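Local coordinates for Mlr6093 protein (Mesorhizobium loti, PDB 2QJ8) that probably hydrolyses amide or ester bonds as a zinc-dependent member of the succinylglutamate desuccinylase/aspartoacylase family, at residues Pro15-Gly20 and Pro36-Asn41; Pro100-Asn105 and Asp115-Glu120; Leu138-Phe143 and Thr205-Gly210; Gln250-Thr255 and Ala327-Arg332; Asp282-Leu287 and Ile300-Lys305. One frame throughout, in Å; residues are numbered along the deposited sequence.

Contact 1: residues Pro15-Gly20 and Pro36-Asn41; sequences PGVSTG and PVFSCN
Gly16 opens the pairing of the two strands by exchanging backbone hydrogen bonds with Asn41. Gly16 N lies 2.8 Å from Asn41 O, and Asn41 N gives its hydrogen to Gly16 O in a nearly straight return bond. The side chain of Asn41 turns elsewhere: OD1 takes the N-H of Gly43, and ND2 reaches Leu12 O. Val17 comes next, at a non-hydrogen-bonded position opposite Cys40. Its CG1, set anti to the backbone N (chi1 174°), meets Phe38 CE1 at 3.6 Å. The other branch, CG2, lies 3.7 Å from Cys40 SG. Ser18 pairs with Ser39 through two backbone bonds, and the Ser18 N to Ser39 O distance is 2.7 Å. Both serines face Phe10, while Val17, Thr19, Phe38 and Cys40 share the other side of the sheet. Thr19 brings its methyl CG2 to the edge of the Phe38 ring, 4.1 Å from CD1. The same ring also packs on Val69 of helix 60-75 and on Leu293 of the second subunit. Gly20 ends the segment with a third pair of bonds, and its N is 2.9 Å from Val37 O. The contact is thus a regular antiparallel hairpin. The backbone groups of Gly16, Ser18 and Gly20 are satisfied across it, whereas Phe38 and Cys40 bond to strand 79-84. The cluster around Phe38 gives the sheet an apolar face toward the helix and the partner subunit.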
# COMPACT_ATOMS: atom_id res chain seq x y z
N PRO A 15 12.28 15.75 -35.22
CA PRO A 15 13.48 15.87 -34.41
C PRO A 15 13.23 16.54 -33.07
O PRO A 15 12.33 17.38 -32.95
CB PRO A 15 14.43 16.71 -35.29
CG PRO A 15 13.56 17.41 -36.24
CD PRO A 15 12.40 16.54 -36.47
N GLY A 16 14.01 16.17 -32.07
CA GLY A 16 13.84 16.69 -30.72
C GLY A 16 12.70 16.11 -29.89
O GLY A 16 12.26 14.97 -30.09
N VAL A 17 12.23 16.92 -28.95
CA VAL A 17 11.22 16.54 -27.97
C VAL A 17 9.78 16.81 -28.47
O VAL A 17 9.46 17.93 -28.88
CB VAL A 17 11.47 17.30 -26.62
CG1 VAL A 17 10.36 17.06 -25.57
CG2 VAL A 17 12.84 16.93 -26.04
N SER A 18 8.94 15.78 -28.46
CA SER A 18 7.54 15.91 -28.82
C SER A 18 6.68 15.33 -27.70
O SER A 18 7.09 14.39 -27.03
CB SER A 18 7.25 15.16 -30.14
OG SER A 18 7.98 15.74 -31.22
N THR A 19 5.51 15.93 -27.48
CA THR A 19 4.52 15.40 -26.54
C THR A 19 3.18 15.36 -27.29
O THR A 19 2.90 16.22 -28.11
CB THR A 19 4.43 16.17 -25.21
OG1 THR A 19 4.06 17.52 -25.44
CG2 THR A 19 5.77 16.14 -24.46
N GLY A 20 2.37 14.35 -27.02
CA GLY A 20 1.08 14.24 -27.66
C GLY A 20 0.32 13.11 -27.05
O GLY A 20 0.40 12.88 -25.84
N PRO A 36 -1.40 10.10 -22.92
CA PRO A 36 -0.25 10.96 -23.24
C PRO A 36 1.05 10.21 -23.50
O PRO A 36 1.34 9.20 -22.84
CB PRO A 36 -0.12 11.85 -22.00
CG PRO A 36 -1.46 11.88 -21.39
CD PRO A 36 -1.98 10.45 -21.61
N VAL A 37 1.81 10.71 -24.47
CA VAL A 37 3.06 10.12 -24.91
C VAL A 37 4.10 11.23 -25.06
O VAL A 37 3.80 12.35 -25.50
CB VAL A 37 2.87 9.38 -26.28
CG1 VAL A 37 4.22 8.85 -26.82
CG2 VAL A 37 1.87 8.25 -26.14
N PHE A 38 5.31 10.91 -24.65
CA PHE A 38 6.47 11.77 -24.79
C PHE A 38 7.43 11.04 -25.73
O PHE A 38 7.55 9.81 -25.66
CB PHE A 38 7.12 11.95 -23.43
CG PHE A 38 8.56 12.39 -23.48
CD1 PHE A 38 8.89 13.73 -23.46
CD2 PHE A 38 9.59 11.44 -23.47
CE1 PHE A 38 10.21 14.13 -23.45
CE2 PHE A 38 10.91 11.83 -23.47
CZ PHE A 38 11.23 13.16 -23.46
N SER A 39 8.08 11.78 -26.63
CA SER A 39 9.12 11.18 -27.47
C SER A 39 10.30 12.17 -27.62
O SER A 39 10.08 13.36 -27.83
CB SER A 39 8.56 10.74 -28.80
OG SER A 39 9.57 10.16 -29.59
N CYS A 40 11.53 11.68 -27.43
CA CYS A 40 12.74 12.50 -27.59
C CYS A 40 13.57 11.84 -28.67
O CYS A 40 14.09 10.77 -28.48
CB CYS A 40 13.50 12.64 -26.29
SG CYS A 40 14.89 13.84 -26.33
N ASN A 41 13.64 12.48 -29.82
CA ASN A 41 14.35 11.98 -30.97
C ASN A 41 15.66 12.75 -31.16
O ASN A 41 15.62 13.89 -31.59
CB ASN A 41 13.43 12.14 -32.17
CG ASN A 41 14.00 11.60 -33.46
OD1 ASN A 41 15.16 11.24 -33.56
ND2 ASN A 41 13.15 11.53 -34.46

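Contact 2: residues Pro100-Asn105 and Asp115-Glu120; sequences PIDGKN and DGSVSE
Asp102 points its carboxylate at Ser117 and Ser119, where helix 118-129 begins. This is the tight part of the contact. Ser119 N gives its hydrogen to Asp102 OD2 at 2.9 Å, arriving 36° above the carboxylate plane. Ser119 OG sits 2.6 Å from both Asp102 OD1 and Asp102 OD2, and it also bonds to Thr99 OG1. Ser117 OG adds a contact of 2.8 Å to Asp102 OD2. The carboxylate is held from its own segment too. With chi1 at 62° it folds back over its own backbone, where OD1 can accept from Lys104 N in an Asx turn. Next to it in the chain, Ile101 CB packs on Val118 CG1 at 3.8 Å, with the two side chains crossing at about a right angle. The other side is looser and partly exposed. Lys104, extended beyond CG, passes beside Ser117 OG. Its NZ forms a salt bridge with Glu120 OE2 at 2.9 Å, though the hydrogen bond within it is weak. Glu120 OE2 also accepts from Ser117 N, 2.8 Å away. An alanine in place of Asp102 removes the carboxylate, and Ser119 N and Lys104 N would probably be left without their acceptor. Asp102 makes most of the polar links between the loop and the helix start. The N-H donors and the helix start would probably favour its charged form.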
# COMPACT_ATOMS: atom_id res chain seq x y z
N PRO A 100 -10.90 -1.50 -15.01
CA PRO A 100 -12.22 -1.64 -14.42
C PRO A 100 -13.37 -1.93 -15.39
O PRO A 100 -14.35 -2.55 -14.97
CB PRO A 100 -12.43 -0.28 -13.73
CG PRO A 100 -11.58 0.66 -14.48
CD PRO A 100 -10.38 -0.13 -14.85
N ILE A 101 -13.25 -1.53 -16.66
CA ILE A 101 -14.34 -1.75 -17.62
C ILE A 101 -14.53 -3.21 -18.01
O ILE A 101 -15.66 -3.73 -17.98
CB ILE A 101 -14.16 -0.89 -18.90
CG1 ILE A 101 -14.33 0.59 -18.55
CG2 ILE A 101 -15.18 -1.26 -19.98
CD1 ILE A 101 -14.18 1.51 -19.72
N ASP A 102 -13.43 -3.87 -18.38
CA ASP A 102 -13.46 -5.28 -18.85
C ASP A 102 -12.89 -6.32 -17.88
O ASP A 102 -12.96 -7.51 -18.16
CB ASP A 102 -12.83 -5.41 -20.26
CG ASP A 102 -11.37 -5.02 -20.32
OD1 ASP A 102 -10.81 -4.61 -19.31
OD2 ASP A 102 -10.79 -5.08 -21.42
N GLY A 103 -12.29 -5.86 -16.78
CA GLY A 103 -11.68 -6.75 -15.78
C GLY A 103 -10.35 -7.37 -16.18
O GLY A 103 -9.79 -8.14 -15.41
N LYS A 104 -9.80 -6.98 -17.34
CA LYS A 104 -8.60 -7.62 -17.87
C LYS A 104 -7.32 -6.92 -17.46
O LYS A 104 -7.25 -5.70 -17.27
CB LYS A 104 -8.66 -7.75 -19.41
CG LYS A 104 -9.91 -8.47 -19.94
CD LYS A 104 -10.00 -8.56 -21.47
CE LYS A 104 -11.28 -9.30 -21.85
NZ LYS A 104 -11.61 -9.24 -23.31
N ASN A 105 -6.30 -7.74 -17.29
CA ASN A 105 -4.94 -7.31 -17.01
C ASN A 105 -4.37 -7.03 -18.38
O ASN A 105 -4.17 -7.94 -19.20
CB ASN A 105 -4.20 -8.41 -16.25
CG ASN A 105 -2.72 -8.14 -16.03
OD1 ASN A 105 -2.12 -7.17 -16.51
ND2 ASN A 105 -2.12 -9.01 -15.25
N ASP A 115 -10.81 -4.69 -32.50
CA ASP A 115 -12.24 -4.81 -32.25
C ASP A 115 -12.58 -5.61 -30.96
O ASP A 115 -13.68 -6.14 -30.85
CB ASP A 115 -12.93 -5.41 -33.48
CG ASP A 115 -12.39 -6.79 -33.88
OD1 ASP A 115 -11.32 -7.22 -33.38
OD2 ASP A 115 -13.03 -7.42 -34.75
N GLY A 116 -11.66 -5.65 -30.00
CA GLY A 116 -11.89 -6.36 -28.74
C GLY A 116 -12.34 -5.38 -27.68
O GLY A 116 -12.66 -4.23 -27.99
N SER A 117 -12.35 -5.82 -26.43
CA SER A 117 -12.72 -4.96 -25.29
C SER A 117 -11.65 -3.84 -25.07
O SER A 117 -10.59 -3.86 -25.69
CB SER A 117 -12.82 -5.83 -24.06
OG SER A 117 -11.54 -6.35 -23.81
N VAL A 118 -11.90 -2.90 -24.16
CA VAL A 118 -10.98 -1.74 -23.98
C VAL A 118 -9.52 -2.14 -23.75
O VAL A 118 -8.65 -1.60 -24.40
CB VAL A 118 -11.46 -0.67 -22.92
CG1 VAL A 118 -11.46 -1.24 -21.48
CG2 VAL A 118 -10.60 0.60 -23.02
N SER A 119 -9.25 -3.09 -22.86
CA SER A 119 -7.86 -3.56 -22.61
C SER A 119 -7.16 -4.06 -23.88
O SER A 119 -5.98 -3.74 -24.12
CB SER A 119 -7.80 -4.66 -21.55
OG SER A 119 -8.50 -4.25 -20.40
N GLU A 120 -7.91 -4.78 -24.69
CA GLU A 120 -7.44 -5.34 -25.97
C GLU A 120 -7.16 -4.25 -27.01
O GLU A 120 -6.20 -4.38 -27.78
CB GLU A 120 -8.46 -6.33 -26.52
CG GLU A 120 -8.79 -7.50 -25.60
CD GLU A 120 -9.79 -8.39 -26.22
OE1 GLU A 120 -9.39 -9.26 -27.02
OE2 GLU A 120 -10.99 -8.24 -25.92

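Contact 3: residues Leu138-Phe143 and Thr205-Gly210; sequences LDLHSF and TEFGGG
His141 and Glu206 lie side by side on neighbouring parallel strands and point the same way. The imidazole CG stands anti to the backbone N (chi1 -176°), which places the ring beside Glu206, and chi2 (-103°) turns its ND1 edge to the acid. Glu206 is bent at chi2, and this bend brings its carboxylate toward the neighbouring strand, where it meets the ring. His141 ND1 gives its hydrogen to Glu206 OE1 at 2.8 Å, nearly straight. OE1 lies in the ring plane and is met on its syn side, while the ring and carboxylate planes stand 79° apart. OE1 also sits at the edge of the Phe143 ring, 3.3 Å from CD1. On the other side of the sheet, Leu140 CB touches Phe207 CE1 at 3.7 Å, and Leu140 CD2 lies 3.4 Å from Thr205 OG1. The backbones bond in parallel fashion, as in Phe207 N to His141 O at 2.9 Å. A water bridges Ser142 OG and Phe207 O. With an alanine at Glu206 the carboxylate is gone, and His141 ND1 would probably lose its mate and the imidazole would be freer to turn. Ser142 packs on His55 and Glu58, whose HxxE spacing matches the zinc-binding signature of this family. The His141-Glu206 bond limits rotation of the imidazole, and the pair, with His55 and Glu58 nearby, is consistent with lining the probable zinc site.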
# COMPACT_ATOMS: atom_id res chain seq x y z
N LEU A 138 11.28 -1.05 -21.54
CA LEU A 138 11.48 -0.96 -20.10
C LEU A 138 10.10 -0.74 -19.46
O LEU A 138 9.51 0.33 -19.65
CB LEU A 138 12.43 0.19 -19.74
CG LEU A 138 12.61 0.57 -18.25
CD1 LEU A 138 13.11 -0.62 -17.38
CD2 LEU A 138 13.54 1.74 -18.16
N ASP A 139 9.60 -1.73 -18.72
CA ASP A 139 8.32 -1.61 -18.00
C ASP A 139 8.58 -1.34 -16.52
O ASP A 139 9.32 -2.09 -15.88
CB ASP A 139 7.46 -2.85 -18.21
CG ASP A 139 6.05 -2.75 -17.58
OD1 ASP A 139 5.31 -1.74 -17.74
OD2 ASP A 139 5.65 -3.74 -16.93
N LEU A 140 7.98 -0.26 -16.00
CA LEU A 140 8.07 0.14 -14.60
C LEU A 140 6.85 -0.54 -13.96
O LEU A 140 5.73 -0.01 -13.98
CB LEU A 140 8.10 1.66 -14.48
CG LEU A 140 9.13 2.35 -15.40
CD1 LEU A 140 9.04 3.86 -15.29
CD2 LEU A 140 10.59 1.88 -15.18
N HIS A 141 7.10 -1.75 -13.44
CA HIS A 141 6.04 -2.73 -13.10
C HIS A 141 5.60 -2.78 -11.63
O HIS A 141 6.39 -2.61 -10.70
CB HIS A 141 6.53 -4.10 -13.56
CG HIS A 141 5.55 -5.20 -13.38
ND1 HIS A 141 5.65 -6.13 -12.35
CD2 HIS A 141 4.43 -5.54 -14.08
CE1 HIS A 141 4.64 -6.98 -12.43
NE2 HIS A 141 3.89 -6.64 -13.47
N SER A 142 4.30 -2.98 -11.46
CA SER A 142 3.72 -3.06 -10.14
C SER A 142 3.83 -4.47 -9.66
O SER A 142 3.18 -5.34 -10.21
CB SER A 142 2.25 -2.68 -10.18
OG SER A 142 1.70 -2.79 -8.88
N PHE A 143 4.65 -4.71 -8.66
CA PHE A 143 4.75 -6.07 -8.11
C PHE A 143 3.42 -6.42 -7.40
O PHE A 143 2.89 -7.52 -7.57
CB PHE A 143 5.95 -6.17 -7.18
CG PHE A 143 6.31 -7.57 -6.84
CD1 PHE A 143 7.00 -8.36 -7.76
CD2 PHE A 143 5.95 -8.12 -5.62
CE1 PHE A 143 7.34 -9.64 -7.47
CE2 PHE A 143 6.29 -9.43 -5.32
CZ PHE A 143 6.99 -10.18 -6.26
N THR A 205 11.33 -3.57 -14.15
CA THR A 205 11.82 -3.09 -12.85
C THR A 205 10.63 -3.25 -11.90
O THR A 205 9.52 -2.94 -12.27
CB THR A 205 12.29 -1.66 -12.91
OG1 THR A 205 11.19 -0.85 -13.30
CG2 THR A 205 13.41 -1.50 -13.95
N GLU A 206 10.88 -3.71 -10.68
CA GLU A 206 9.79 -4.04 -9.75
C GLU A 206 9.56 -3.03 -8.66
O GLU A 206 10.49 -2.70 -7.92
CB GLU A 206 10.03 -5.40 -9.12
CG GLU A 206 10.05 -6.56 -10.10
CD GLU A 206 8.76 -6.81 -10.87
OE1 GLU A 206 7.66 -6.44 -10.41
OE2 GLU A 206 8.85 -7.41 -11.96
N PHE A 207 8.30 -2.59 -8.57
CA PHE A 207 7.80 -1.62 -7.59
C PHE A 207 6.75 -2.31 -6.72
O PHE A 207 5.76 -2.84 -7.25
CB PHE A 207 7.17 -0.40 -8.28
CG PHE A 207 8.15 0.45 -9.07
CD1 PHE A 207 8.53 0.11 -10.36
CD2 PHE A 207 8.69 1.62 -8.53
CE1 PHE A 207 9.42 0.90 -11.08
CE2 PHE A 207 9.57 2.42 -9.26
CZ PHE A 207 9.95 2.03 -10.54
N GLY A 208 7.00 -2.36 -5.41
CA GLY A 208 6.07 -2.93 -4.42
C GLY A 208 5.38 -1.77 -3.71
O GLY A 208 5.78 -0.62 -3.88
N GLY A 209 4.35 -2.06 -2.92
CA GLY A 209 3.63 -1.04 -2.17
C GLY A 209 4.23 -0.57 -0.86
O GLY A 209 3.65 0.29 -0.21
N GLY A 210 5.36 -1.14 -0.44
CA GLY A 210 6.04 -0.75 0.81
C GLY A 210 7.05 0.37 0.59
O GLY A 210 8.02 0.51 1.36
O HOH W 1 2.79 -2.41 -6.61

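Contact 4: residues Gln250-Thr255 and Ala327-Arg332; sequences QTLETT and ARPLAR
Glu253 and Arg328 form an antiparallel hydrogen-bonded pair at the middle of the contact. Glu253 N is 2.7 Å from Arg328 O, and Arg328 N returns a bond of 2.8 Å to Glu253 O. The next pair, Leu252 with Pro329, is a non-hydrogen-bonded one, where the proline has no N-H to give. Beyond it a longer bond runs from Leu330 N to Thr251 O, at 3.3 Å. The short strand axes stand 131° apart, so the two segments are far from straight antiparallel and are strongly twisted. Leu252 packs on Ala327 and Pro329. Its CB meets Ala327 CB at 3.7 Å, while CD2 lies 3.6 Å from Pro329 CA. Ala327 points toward the first strand and continues onto Leu180 of strand 178-182. Leu330 is modelled in two conformers. In one of them CD2 lies 3.9 Å from Thr251 CG2, the two side chains side by side. Its CD1 lies 3.6 Å from Glu253 OE1, and the leucine crosses the acid chain at about a right angle. Glu253 CG passes 3.7 Å from Arg328 O. The two opposite charges do not meet here. Arg328 instead bends at chi3 and puts NE in a salt bridge with Asp258. Thr255 OG1 lies obliquely to the guanidinium. The arrangement is a twisted antiparallel strand pair formed between sequence-distant strands. It brings the C-terminal end of the chain beside strand 250-261, which also pairs in parallel with strand 178-182.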
# COMPACT_ATOMS: atom_id res chain seq x y z
N GLN A 250 23.23 -7.56 -6.00
CA GLN A 250 23.23 -9.01 -5.78
C GLN A 250 22.43 -9.68 -6.87
O GLN A 250 21.39 -9.17 -7.27
CB GLN A 250 22.57 -9.40 -4.45
CG GLN A 250 23.21 -8.91 -3.18
CD GLN A 250 22.52 -9.48 -1.95
OE1 GLN A 250 21.77 -8.79 -1.25
NE2 GLN A 250 22.72 -10.76 -1.71
N THR A 251 22.91 -10.83 -7.32
CA THR A 251 22.20 -11.66 -8.28
C THR A 251 21.70 -12.89 -7.51
O THR A 251 22.48 -13.71 -7.00
CB THR A 251 23.07 -12.04 -9.48
OG1 THR A 251 23.62 -10.84 -10.02
CG2 THR A 251 22.19 -12.73 -10.56
N LEU A 252 20.37 -13.00 -7.43
CA LEU A 252 19.71 -14.03 -6.63
C LEU A 252 18.77 -14.82 -7.53
O LEU A 252 18.47 -14.38 -8.63
CB LEU A 252 18.92 -13.35 -5.50
CG LEU A 252 19.66 -12.45 -4.50
CD1 LEU A 252 18.69 -11.88 -3.43
CD2 LEU A 252 20.81 -13.18 -3.83
N GLU A 253 18.37 -16.00 -7.08
CA GLU A 253 17.39 -16.82 -7.80
C GLU A 253 16.36 -17.36 -6.82
O GLU A 253 16.68 -17.60 -5.65
CB GLU A 253 18.01 -17.98 -8.61
CG GLU A 253 18.64 -19.05 -7.82
CD GLU A 253 19.32 -20.10 -8.69
OE1 GLU A 253 19.06 -20.16 -9.92
OE2 GLU A 253 20.12 -20.85 -8.13
N THR A 254 15.16 -17.55 -7.34
CA THR A 254 14.05 -18.08 -6.54
C THR A 254 13.45 -19.26 -7.29
O THR A 254 13.20 -19.18 -8.48
CB THR A 254 12.97 -17.02 -6.18
OG1 THR A 254 11.85 -17.67 -5.57
CG2 THR A 254 12.48 -16.30 -7.37
N THR A 255 13.30 -20.37 -6.55
CA THR A 255 12.74 -21.65 -7.05
C THR A 255 11.47 -21.92 -6.25
O THR A 255 11.21 -21.22 -5.26
CB THR A 255 13.75 -22.85 -6.93
OG1 THR A 255 14.07 -23.11 -5.55
CG2 THR A 255 15.03 -22.56 -7.73
N ALA A 327 14.85 -15.78 -1.88
CA ALA A 327 15.80 -15.97 -2.97
C ALA A 327 17.15 -16.36 -2.41
O ALA A 327 17.49 -16.03 -1.26
CB ALA A 327 15.90 -14.71 -3.81
N ARG A 328 17.92 -17.05 -3.23
CA ARG A 328 19.25 -17.49 -2.86
C ARG A 328 20.25 -17.03 -3.86
O ARG A 328 19.92 -16.94 -5.02
CB ARG A 328 19.27 -19.00 -2.83
CG ARG A 328 18.28 -19.58 -1.88
CD ARG A 328 18.41 -21.07 -1.91
NE ARG A 328 17.11 -21.71 -1.95
CZ ARG A 328 16.91 -23.02 -2.11
NH1 ARG A 328 17.94 -23.87 -2.21
NH2 ARG A 328 15.66 -23.48 -2.14
N PRO A 329 21.50 -16.80 -3.43
CA PRO A 329 22.50 -16.35 -4.40
C PRO A 329 22.80 -17.40 -5.48
O PRO A 329 22.81 -18.59 -5.19
CB PRO A 329 23.74 -16.10 -3.53
CG PRO A 329 23.54 -16.97 -2.38
CD PRO A 329 22.10 -17.00 -2.10
N LEU A 330 22.98 -16.93 -6.71
CA LEU A 330 23.26 -17.78 -7.85
C LEU A 330 24.64 -18.43 -7.63
O LEU A 330 25.52 -17.82 -7.02
CB LEU A 330 23.20 -16.91 -9.13
CG LEU A 330 23.25 -17.50 -10.54
CD1 LEU A 330 22.08 -18.41 -10.78
CD2 LEU A 330 23.27 -16.38 -11.57
N ALA A 331 24.80 -19.67 -8.11
CA ALA A 331 26.07 -20.40 -8.00
C ALA A 331 27.17 -19.56 -8.68
O ALA A 331 26.96 -19.03 -9.78
CB ALA A 331 25.97 -21.77 -8.65
N ARG A 332 28.29 -19.41 -7.98
CA ARG A 332 29.44 -18.61 -8.44
C ARG A 332 30.38 -19.42 -9.35
O ARG A 332 30.90 -18.96 -10.38
CB ARG A 332 30.21 -18.08 -7.22
OXT ARG A 332 30.66 -20.57 -9.06

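Contact 5: residues Asp282-Leu287 and Ile300-Lys305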
# COMPACT_ATOMS: atom_id res chain seq x y z
N ASP A 282 13.38 -20.58 9.81
CA ASP A 282 12.92 -19.34 10.46
C ASP A 282 11.49 -19.01 10.09
O ASP A 282 11.08 -19.22 8.94
CB ASP A 282 13.78 -18.13 10.06
CG ASP A 282 15.11 -18.06 10.79
OD1 ASP A 282 15.40 -18.92 11.64
OD2 ASP A 282 15.88 -17.12 10.50
N VAL A 283 10.74 -18.49 11.06
CA VAL A 283 9.37 -18.06 10.84
C VAL A 283 9.44 -16.76 10.02
O VAL A 283 10.05 -15.77 10.46
CB VAL A 283 8.61 -17.84 12.16
CG1 VAL A 283 7.20 -17.28 11.91
CG2 VAL A 283 8.54 -19.16 12.96
N VAL A 284 8.86 -16.80 8.82
CA VAL A 284 8.82 -15.67 7.91
C VAL A 284 7.52 -14.88 8.15
O VAL A 284 7.51 -13.68 8.00
CB VAL A 284 9.06 -16.13 6.44
CG1 VAL A 284 8.70 -15.05 5.43
CG2 VAL A 284 10.53 -16.57 6.28
N GLY A 285 6.46 -15.57 8.54
CA GLY A 285 5.20 -14.95 8.88
C GLY A 285 4.32 -15.89 9.66
O GLY A 285 4.64 -17.08 9.82
N VAL A 286 3.24 -15.35 10.17
CA VAL A 286 2.27 -16.07 10.98
C VAL A 286 0.87 -15.88 10.38
O VAL A 286 0.55 -14.79 9.91
CB VAL A 286 2.34 -15.57 12.44
CG1 VAL A 286 1.18 -16.08 13.27
CG2 VAL A 286 3.66 -15.97 13.07
N LEU A 287 0.05 -16.92 10.41
CA LEU A 287 -1.30 -16.86 9.91
C LEU A 287 -2.26 -16.97 11.10
O LEU A 287 -2.21 -17.92 11.87
CB LEU A 287 -1.54 -17.99 8.90
CG LEU A 287 -2.84 -18.01 8.10
CD1 LEU A 287 -2.84 -16.91 7.05
CD2 LEU A 287 -2.97 -19.35 7.45
N ILE A 300 4.60 -19.91 9.31
CA ILE A 300 4.99 -20.14 7.91
C ILE A 300 6.53 -19.99 7.89
O ILE A 300 7.06 -18.89 8.07
CB ILE A 300 4.29 -19.16 6.93
CG1 ILE A 300 2.76 -19.23 7.07
CG2 ILE A 300 4.75 -19.46 5.48
CD1 ILE A 300 2.01 -18.21 6.29
N ARG A 301 7.24 -21.11 7.70
CA ARG A 301 8.70 -21.14 7.80
C ARG A 301 9.48 -21.28 6.48
O ARG A 301 9.03 -21.94 5.53
CB ARG A 301 9.10 -22.29 8.73
CG ARG A 301 8.67 -22.13 10.17
CD ARG A 301 8.88 -23.40 10.96
NE ARG A 301 8.39 -23.21 12.33
CZ ARG A 301 9.09 -22.74 13.36
NH1 ARG A 301 10.36 -22.38 13.26
NH2 ARG A 301 8.50 -22.60 14.55
N ALA A 302 10.67 -20.66 6.46
CA ALA A 302 11.61 -20.75 5.35
C ALA A 302 12.12 -22.21 5.20
O ALA A 302 12.44 -22.88 6.19
CB ALA A 302 12.80 -19.82 5.58
N GLN A 303 12.16 -22.69 3.97
CA GLN A 303 12.64 -24.03 3.66
C GLN A 303 14.15 -24.11 3.45
O GLN A 303 14.68 -25.20 3.30
CB GLN A 303 11.91 -24.60 2.46
CG GLN A 303 10.42 -24.73 2.70
CD GLN A 303 9.69 -25.38 1.55
OE1 GLN A 303 10.14 -26.37 0.97
NE2 GLN A 303 8.52 -24.85 1.24
N SER A 304 14.83 -22.96 3.41
CA SER A 304 16.28 -22.93 3.27
C SER A 304 16.80 -21.57 3.67
O SER A 304 16.04 -20.60 3.79
CB SER A 304 16.72 -23.21 1.81
OG SER A 304 16.58 -22.07 1.01
N LYS A 305 18.12 -21.50 3.84
CA LYS A 305 18.78 -20.25 4.16
C LYS A 305 18.61 -19.42 2.91
O LYS A 305 18.92 -19.89 1.82
CB LYS A 305 20.26 -20.46 4.49
CG LYS A 305 20.97 -19.18 4.88
CD LYS A 305 22.40 -19.41 5.23
CE LYS A 305 23.07 -18.09 5.57
NZ LYS A 305 22.47 -17.43 6.76
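Val283 lies across the flat end of Arg301. Its methyl CG2 sits over the centre of one guanidinium face, 3.6 Å above the plane. The two side chains share one side of the strand pair and cross obliquely. Arg301 is extended from CG to NE, which carries the group out over the valine. There its NH1 bonds to Gly281 O. Ile300 points to the other side, where CB lies 3.6 Å from Gly285 O. Its CD1 reaches toward Leu287 CB at 4.4 Å, and the side chain also packs on Val323 and Leu260. Val284 turns CG2 to Ala302 CB at 4.0 Å, an apolar touch near the end of the pair. The backbone accounts for these directions. Val284 N bonds to Ile300 O at 2.9 Å, and Gly285 N makes a weak bond to the same oxygen. Ile300 N answers to Gly285 O. Farther along, Ala302 N is 2.9 Å from Asp282 O. Two residues thus face one, and the register slips by a residue between the Val283-Arg301 and Gly285-Ile300 pairs. This is a classic beta bulge in an antiparallel hairpin, at the edge of a small four-stranded sheet.

In the fold
Contacts 1, 3 and 4 lie on strands connected through mixed beta pairing, whereas contact 5 belongs to a separate antiparallel sheet. Contact 3 is the central one, about 5 Å from the centre of the chain, and probably closest to the zinc site. Contact 2 has its nearest atoms about 7 Å from it, and strand 136-144 is the next element after helix 118-129. Contact 1 lies about 24 Å from contact 3, centre to centre, on the side that meets the second subunit. Contacts 4 and 5 touch: Arg328 NE is 3.0 Å from Ser304 OG. In sequence, both segments of contact 5 fall between the two segments of contact 4. Contacts 1 and 5 are farthest apart, about 48 Å between centres.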